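PDB 3SFW: dihydropyrimidinase from Brevibacillus agri, which catalyses the hydrolytic ring opening of dihydropyrimidines at a site holding zinc ions within a TIM-barrel amidohydrolase fold. Local coordinates for residues A[63-68]-A[317-322]; A[268-273]-A[416-421]. All coordinates share one frame; numbering follows the deposited sequence.

Overall arrangement
Both contacts join parts of the amidohydrolase chain that lie far apart in sequence, and their segments alternate along it: 63-68, 268-273, 317-322, 416-421. Contact 1 is the one near the metal centre. Residues 63-68 come shortly after His58, near the end of strand 49-59, and His60 just beyond it; residues 317-322 follow Asp315. All three are zinc ligands, and the side chain of Cys317 lies about 6 Å from a zinc ion. Contact 2 sets the end of helix 265-269 against the loop before strand 422-432; Leu270 comes within about 4 Å of an acetate, probably from the crystallisation liquor. The centres of contacts 1 and 2 are about 19 Å apart. The nearest atoms of contacts 1 and 2 are about 8 Å apart, so they do not touch.

Contact 1: A[63-68]-A[317-322]; sequences MPFGGT and CPFNFS
Phe319 lays its ring against Phe65 and Thr68, the two ends of a type I' turn with Gly66 and Gly67 at positive phi. With CG anti to the carbonyl carbon (chi1 -62°), the ring reaches both arms of this hairpin. Thr68 meets it by the methyl alone: CG2 lies 3.7 Å from Phe319 CD1 in an oblique approach, the two side chains sliding past each other in opposite directions. The Thr68 hydroxyl bonds instead to Gln324 of helix 321-325. Phe65 contributes its carbonyl, O to Phe319 CE1 3.8 Å, and its ring, whose edge receives Phe319 CZ at 4.2 Å from Phe65 CD2.

The second cluster is built on sulfur. The SG of Cys317 stands 3.9 Å from Met63 SD and 5.3 Å from the centroid of the Phe65 ring, 61° off the normal, an oblique sulfur-aromatic contact. Met63, extended with chi1 179°, carries its CE over one face of that ring, 3.6 Å above the plane and offset toward the rim. Tyr155 adds an edge-to-face contact to Phe65.

Across the two segments the contact is thus made by van der Waals and sulfur-aromatic interactions, with polar bonds directed to other partners. Beside the zinc centre, it joins a short beta hairpin and a loop, each a few residues past zinc ligands (His58 and His60; Asp315), through an apolar, polarisable surface.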
ATOM      1  N   MET A  63      12.115 -36.654 -13.091  1.00 11.77           N
ATOM      2  CA  MET A  63      10.733 -36.206 -13.187  1.00 11.41           C
ATOM      3  C   MET A  63      10.242 -36.341 -14.635  1.00 13.18           C
ATOM      4  O   MET A  63      10.842 -35.790 -15.556  1.00 14.42           O
ATOM      5  CB  MET A  63      10.669 -34.718 -12.808  1.00 11.25           C
ATOM      6  CG  MET A  63       9.227 -34.124 -12.914  1.00 13.66           C
ATOM      7  SD  MET A  63       9.357 -32.340 -13.198  1.00 14.93           S
ATOM      8  CE  MET A  63       7.699 -31.782 -13.042  1.00 15.38           C
ATOM      9  N   PRO A  64       9.093 -36.980 -14.835  1.00 15.33           N
ATOM     10  CA  PRO A  64       8.492 -36.949 -16.189  1.00 15.80           C
ATOM     11  C   PRO A  64       7.812 -35.604 -16.459  1.00 15.50           C
ATOM     12  O   PRO A  64       6.910 -35.211 -15.704  1.00 18.33           O
ATOM     13  CB  PRO A  64       7.430 -38.068 -16.124  1.00 19.69           C
ATOM     14  CG  PRO A  64       7.022 -38.110 -14.642  1.00 20.64           C
ATOM     15  CD  PRO A  64       8.252 -37.683 -13.837  1.00 17.47           C
ATOM     16  N   PHE A  65       8.217 -34.914 -17.515  1.00 18.91           N
ATOM     17  CA  PHE A  65       7.716 -33.528 -17.773  1.00 19.59           C
ATOM     18  C   PHE A  65       8.192 -33.081 -19.145  1.00 20.04           C
ATOM     19  O   PHE A  65       9.239 -33.539 -19.616  1.00 20.67           O
ATOM     20  CB  PHE A  65       8.273 -32.568 -16.699  1.00 19.26           C
ATOM     21  CG  PHE A  65       7.640 -31.177 -16.678  1.00 19.24           C
ATOM     22  CD1 PHE A  65       6.259 -31.008 -16.487  1.00 18.02           C
ATOM     23  CD2 PHE A  65       8.471 -30.065 -16.530  1.00 18.14           C
ATOM     24  CE1 PHE A  65       5.718 -29.731 -16.299  1.00 21.39           C
ATOM     25  CE2 PHE A  65       7.947 -28.777 -16.348  1.00 18.66           C
ATOM     26  CZ  PHE A  65       6.541 -28.615 -16.255  1.00 19.92           C
ATOM     27  N   GLY A  66       7.402 -32.228 -19.791  1.00 18.12           N
ATOM     28  CA  GLY A  66       7.857 -31.529 -21.000  1.00 21.00           C
ATOM     29  C   GLY A  66       8.040 -32.499 -22.155  1.00 23.28           C
ATOM     30  O   GLY A  66       8.835 -32.251 -23.048  1.00 23.43           O
ATOM     31  N   GLY A  67       7.341 -33.638 -22.101  1.00 24.37           N
ATOM     32  CA  GLY A  67       7.464 -34.688 -23.127  1.00 25.58           C
ATOM     33  C   GLY A  67       8.686 -35.562 -22.968  1.00 25.35           C
ATOM     34  O   GLY A  67       9.073 -36.292 -23.899  1.00 23.51           O
ATOM     35  N   THR A  68       9.336 -35.489 -21.796  1.00 21.47           N
ATOM     36  CA  THR A  68      10.606 -36.239 -21.610  1.00 18.71           C
ATOM     37  C   THR A  68      10.806 -36.465 -20.112  1.00 18.84           C
ATOM     38  O   THR A  68       9.806 -36.530 -19.376  1.00 20.60           O
ATOM     39  CB  THR A  68      11.811 -35.583 -22.377  1.00 18.32           C
ATOM     40  OG1 THR A  68      13.007 -36.361 -22.206  1.00 19.58           O
ATOM     41  CG2 THR A  68      12.024 -34.103 -21.972  1.00 20.14           C
ATOM     42  N   CYS A 317      15.579 -28.819 -12.427  1.00 11.48           N
ATOM     43  CA  CYS A 317      14.623 -29.519 -13.285  1.00 10.91           C
ATOM     44  C   CYS A 317      15.350 -29.611 -14.671  1.00 12.04           C
ATOM     45  O   CYS A 317      14.934 -28.976 -15.639  1.00 13.51           O
ATOM     46  CB  CYS A 317      13.317 -28.698 -13.342  1.00 13.30           C
ATOM     47  SG  CYS A 317      11.911 -29.604 -14.126  1.00 14.50           S
ATOM     48  N   PRO A 318      16.460 -30.368 -14.722  1.00 12.86           N
ATOM     49  CA  PRO A 318      17.401 -30.236 -15.851  1.00 11.87           C
ATOM     50  C   PRO A 318      16.967 -31.013 -17.108  1.00 13.67           C
ATOM     51  O   PRO A 318      16.457 -32.148 -17.016  1.00 11.81           O
ATOM     52  CB  PRO A 318      18.704 -30.806 -15.277  1.00 12.14           C
ATOM     53  CG  PRO A 318      18.187 -31.909 -14.334  1.00 13.25           C
ATOM     54  CD  PRO A 318      17.017 -31.211 -13.647  1.00 14.41           C
ATOM     55  N   PHE A 319      17.195 -30.402 -18.267  1.00 13.22           N
ATOM     56  CA  PHE A 319      17.057 -31.102 -19.552  1.00 14.32           C
ATOM     57  C   PHE A 319      18.253 -30.701 -20.391  1.00 13.29           C
ATOM     58  O   PHE A 319      18.602 -29.507 -20.459  1.00 14.94           O
ATOM     59  CB  PHE A 319      15.786 -30.629 -20.253  1.00 16.17           C
ATOM     60  CG  PHE A 319      14.522 -30.919 -19.485  1.00 14.91           C
ATOM     61  CD1 PHE A 319      13.950 -32.196 -19.523  1.00 15.99           C
ATOM     62  CD2 PHE A 319      13.909 -29.922 -18.709  1.00 16.40           C
ATOM     63  CE1 PHE A 319      12.795 -32.491 -18.771  1.00 13.85           C
ATOM     64  CE2 PHE A 319      12.710 -30.195 -17.974  1.00 15.23           C
ATOM     65  CZ  PHE A 319      12.131 -31.474 -18.051  1.00 14.77           C
ATOM     66  N   ASN A 320      18.874 -31.672 -21.047  1.00 15.72           N
ATOM     67  CA  ASN A 320      19.944 -31.354 -21.972  1.00 14.79           C
ATOM     68  C   ASN A 320      19.492 -30.373 -23.055  1.00 14.77           C
ATOM     69  O   ASN A 320      18.372 -30.429 -23.563  1.00 14.67           O
ATOM     70  CB  ASN A 320      20.457 -32.637 -22.639  1.00 13.53           C
ATOM     71  CG  ASN A 320      21.156 -33.525 -21.680  1.00 15.64           C
ATOM     72  OD1 ASN A 320      22.244 -33.207 -21.220  1.00 15.89           O
ATOM     73  ND2 ASN A 320      20.506 -34.639 -21.308  1.00 15.77           N
ATOM     74  N   PHE A 321      20.417 -29.520 -23.458  1.00 13.21           N
ATOM     75  CA  PHE A 321      20.194 -28.628 -24.575  1.00 11.73           C
ATOM     76  C   PHE A 321      20.027 -29.455 -25.851  1.00 14.42           C
ATOM     77  O   PHE A 321      19.066 -29.260 -26.600  1.00 16.48           O
ATOM     78  CB  PHE A 321      21.403 -27.727 -24.744  1.00 13.98           C
ATOM     79  CG  PHE A 321      21.219 -26.691 -25.839  1.00 15.45           C
ATOM     80  CD1 PHE A 321      20.093 -25.893 -25.876  1.00 18.15           C
ATOM     81  CD2 PHE A 321      22.176 -26.541 -26.836  1.00 20.42           C
ATOM     82  CE1 PHE A 321      19.926 -24.922 -26.864  1.00 22.43           C
ATOM     83  CE2 PHE A 321      22.022 -25.557 -27.815  1.00 23.37           C
ATOM     84  CZ  PHE A 321      20.901 -24.758 -27.827  1.00 23.26           C
ATOM     85  N   SER A 322      20.939 -30.393 -26.061  1.00 16.48           N
ATOM     86  CA  SER A 322      20.821 -31.288 -27.216  1.00 19.84           C
ATOM     87  C   SER A 322      19.728 -32.337 -26.970  1.00 17.90           C
ATOM     88  O   SER A 322      19.679 -33.003 -25.895  1.00 20.16           O
ATOM     89  CB  SER A 322      22.161 -31.966 -27.520  1.00 23.49           C
ATOM     90  OG  SER A 322      21.998 -32.968 -28.504  1.00 27.82           O
TER

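Contact 2: A[268-273]-A[416-421]; sequences LVLDIT and NPFEGM
Val269 and Leu270 meet Phe418 through apolar contacts, converging on one ring atom: Phe418 CE1 lies 3.5 Å from Val269 CG1 and 3.7 Å from Leu270 CD1. Both approach the ring obliquely. Phe418 has CG anti to the carbonyl carbon (chi1 -49°), and although its CB does not head for 268-273, the ring end swings nearer. One face of the ring is met by Pro417 CG, offset toward the rim. The other branch of Val269 serves a different partner, CG2 touching Met421 CE at 3.6 Å at the end of an extended chain. Leu270 CD1 also reaches Pro417 CB at 4.3 Å. An alanine at Leu270 would remove both delta methyls and would probably open a gap beside Phe418 CE1 and Pro417 CB, leaving Val269 CG1 as the contact to that ring atom from 268-273.

In the fold, Leu270 is the first residue to leave helical angles after helix 265-269, which follows strand 258-263 of the barrel. The facing loop leads from strand 393-403 to strand 422-432, and Ile348 of helix 345-354 also packs against Phe418.

Hydrogen bonds shape each partner internally. An Asx turn brings Phe418 N to Asn416 OD1 at 2.8 Å, in the carbonyl plane, while type I (416-419) and type II (418-421) turns fold the loop. Thr273 N to Asp271 OD1 makes a second Asx turn, and Thr273 OG1 adds a bond of 2.7 Å to the same Asp271 OD1, from the same face of the carboxylate. Outside the two segments, Tyr285 OH hydrogen-bonds to Pro417 O, which lies 4.1 Å from Leu270 CD2.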
ATOM      1  N   LEU A 268      17.752 -14.389  -9.074  1.00 10.46           N
ATOM      2  CA  LEU A 268      18.641 -13.427  -8.427  1.00 11.11           C
ATOM      3  C   LEU A 268      19.718 -12.861  -9.357  1.00 13.61           C
ATOM      4  O   LEU A 268      20.103 -11.710  -9.204  1.00 12.50           O
ATOM      5  CB  LEU A 268      19.275 -13.985  -7.127  1.00  9.90           C
ATOM      6  CG  LEU A 268      18.242 -14.332  -6.033  1.00 11.23           C
ATOM      7  CD1 LEU A 268      18.956 -15.180  -4.901  1.00 11.25           C
ATOM      8  CD2 LEU A 268      17.611 -13.040  -5.476  1.00 13.32           C
ATOM      9  N   VAL A 269      20.207 -13.680 -10.286  1.00 11.47           N
ATOM     10  CA  VAL A 269      21.433 -13.381 -10.992  1.00 11.36           C
ATOM     11  C   VAL A 269      21.263 -13.452 -12.515  1.00 13.71           C
ATOM     12  O   VAL A 269      22.196 -13.080 -13.236  1.00 13.97           O
ATOM     13  CB  VAL A 269      22.633 -14.300 -10.505  1.00 14.65           C
ATOM     14  CG1 VAL A 269      22.517 -15.766 -11.014  1.00 14.10           C
ATOM     15  CG2 VAL A 269      23.952 -13.762 -10.932  1.00 27.11           C
ATOM     16  N   LEU A 270      20.128 -13.969 -12.978  1.00 10.84           N
ATOM     17  CA  LEU A 270      19.831 -14.016 -14.423  1.00 11.58           C
ATOM     18  C   LEU A 270      18.606 -13.215 -14.771  1.00 12.54           C
ATOM     19  O   LEU A 270      17.795 -12.915 -13.903  1.00 13.95           O
ATOM     20  CB  LEU A 270      19.631 -15.464 -14.915  1.00 11.42           C
ATOM     21  CG  LEU A 270      20.790 -16.447 -14.687  1.00 12.76           C
ATOM     22  CD1 LEU A 270      20.375 -17.867 -15.130  1.00 11.63           C
ATOM     23  CD2 LEU A 270      22.044 -16.050 -15.480  1.00 12.74           C
ATOM     24  N   ASP A 271      18.544 -12.705 -16.020  1.00 14.35           N
ATOM     25  CA  ASP A 271      17.437 -11.825 -16.400  1.00 13.62           C
ATOM     26  C   ASP A 271      16.904 -12.163 -17.792  1.00 12.21           C
ATOM     27  O   ASP A 271      17.500 -12.986 -18.485  1.00 11.16           O
ATOM     28  CB  ASP A 271      17.823 -10.336 -16.279  1.00 13.68           C
ATOM     29  CG  ASP A 271      18.740  -9.873 -17.384  1.00 16.75           C
ATOM     30  OD1 ASP A 271      18.245  -9.596 -18.489  1.00 18.17           O
ATOM     31  OD2 ASP A 271      19.943  -9.814 -17.149  1.00 17.35           O
ATOM     32  N   ILE A 272      15.750 -11.582 -18.138  1.00 12.64           N
ATOM     33  CA  ILE A 272      14.937 -11.997 -19.265  1.00 12.88           C
ATOM     34  C   ILE A 272      15.780 -11.914 -20.553  1.00 16.53           C
ATOM     35  O   ILE A 272      15.523 -12.630 -21.500  1.00 15.13           O
ATOM     36  CB  ILE A 272      13.710 -11.067 -19.386  1.00 13.68           C
ATOM     37  CG1 ILE A 272      12.724 -11.562 -20.458  1.00 14.73           C
ATOM     38  CG2 ILE A 272      14.130  -9.560 -19.608  1.00 13.40           C
ATOM     39  CD1 ILE A 272      11.434 -10.720 -20.518  1.00 13.17           C
ATOM     40  N   THR A 273      16.804 -11.056 -20.581  1.00 14.55           N
ATOM     41  CA  THR A 273      17.630 -10.985 -21.802  1.00 15.97           C
ATOM     42  C   THR A 273      18.345 -12.303 -22.183  1.00 16.73           C
ATOM     43  O   THR A 273      18.738 -12.496 -23.350  1.00 16.36           O
ATOM     44  CB  THR A 273      18.676  -9.809 -21.799  1.00 17.18           C
ATOM     45  OG1 THR A 273      19.619  -9.979 -20.733  1.00 16.21           O
ATOM     46  CG2 THR A 273      17.967  -8.444 -21.696  1.00 16.19           C
ATOM     47  N   ASN A 416      25.547 -25.472 -18.464  1.00 14.09           N
ATOM     48  CA  ASN A 416      25.286 -24.825 -17.170  1.00 13.14           C
ATOM     49  C   ASN A 416      24.825 -23.410 -17.456  1.00 14.35           C
ATOM     50  O   ASN A 416      25.490 -22.675 -18.219  1.00 15.16           O
ATOM     51  CB  ASN A 416      26.573 -24.827 -16.371  1.00 13.80           C
ATOM     52  CG  ASN A 416      26.365 -24.384 -14.930  1.00 15.99           C
ATOM     53  OD1 ASN A 416      25.928 -23.260 -14.685  1.00 13.98           O
ATOM     54  ND2 ASN A 416      26.659 -25.277 -13.982  1.00 12.94           N
ATOM     55  N   PRO A 417      23.656 -23.017 -16.917  1.00 14.51           N
ATOM     56  CA  PRO A 417      23.129 -21.685 -17.245  1.00 14.85           C
ATOM     57  C   PRO A 417      23.958 -20.540 -16.673  1.00 12.01           C
ATOM     58  O   PRO A 417      23.810 -19.403 -17.114  1.00 13.92           O
ATOM     59  CB  PRO A 417      21.704 -21.696 -16.642  1.00 14.80           C
ATOM     60  CG  PRO A 417      21.841 -22.685 -15.449  1.00 13.24           C
ATOM     61  CD  PRO A 417      22.841 -23.739 -15.911  1.00 11.26           C
ATOM     62  N   PHE A 418      24.835 -20.853 -15.721  1.00 13.13           N
ATOM     63  CA  PHE A 418      25.770 -19.903 -15.191  1.00 12.90           C
ATOM     64  C   PHE A 418      27.167 -19.974 -15.834  1.00 14.19           C
ATOM     65  O   PHE A 418      28.131 -19.478 -15.269  1.00 16.14           O
ATOM     66  CB  PHE A 418      25.881 -20.071 -13.651  1.00 13.10           C
ATOM     67  CG  PHE A 418      24.540 -20.124 -12.966  1.00 10.90           C
ATOM     68  CD1 PHE A 418      23.721 -18.990 -12.922  1.00 10.44           C
ATOM     69  CD2 PHE A 418      24.036 -21.355 -12.446  1.00 12.86           C
ATOM     70  CE1 PHE A 418      22.422 -19.037 -12.304  1.00 10.91           C
ATOM     71  CE2 PHE A 418      22.753 -21.404 -11.838  1.00 14.73           C
ATOM     72  CZ  PHE A 418      21.952 -20.262 -11.760  1.00 13.00           C
ATOM     73  N   GLU A 419      27.263 -20.624 -16.989  1.00 13.28           N
ATOM     74  CA  GLU A 419      28.532 -20.756 -17.702  1.00 12.70           C
ATOM     75  C   GLU A 419      29.331 -19.448 -17.717  1.00 14.70           C
ATOM     76  O   GLU A 419      28.855 -18.420 -18.189  1.00 12.97           O
ATOM     77  CB  GLU A 419      28.272 -21.255 -19.120  1.00 14.52           C
ATOM     78  CG  GLU A 419      29.586 -21.652 -19.861  1.00 15.76           C
ATOM     79  CD  GLU A 419      30.228 -22.875 -19.271  1.00 17.16           C
ATOM     80  OE1 GLU A 419      29.477 -23.841 -18.936  1.00 15.85           O
ATOM     81  OE2 GLU A 419      31.498 -22.915 -19.239  1.00 16.96           O
ATOM     82  N   GLY A 420      30.579 -19.532 -17.288  1.00 14.30           N
ATOM     83  CA  GLY A 420      31.495 -18.361 -17.296  1.00 16.79           C
ATOM     84  C   GLY A 420      31.389 -17.454 -16.080  1.00 20.11           C
ATOM     85  O   GLY A 420      32.170 -16.521 -15.940  1.00 19.15           O
ATOM     86  N   MET A 421      30.408 -17.700 -15.199  1.00 16.52           N
ATOM     87  CA  MET A 421      30.247 -16.827 -14.019  1.00 16.31           C
ATOM     88  C   MET A 421      31.425 -16.917 -13.071  1.00 15.51           C
ATOM     89  O   MET A 421      31.804 -17.998 -12.634  1.00 15.23           O
ATOM     90  CB  MET A 421      28.958 -17.177 -13.253  1.00 14.09           C
ATOM     91  CG  MET A 421      28.612 -16.135 -12.184  1.00 17.90           C
ATOM     92  SD  MET A 421      27.103 -16.765 -11.412  1.00 18.68           S
ATOM     93  CE  MET A 421      26.942 -15.603 -10.043  1.00 19.45           C
TER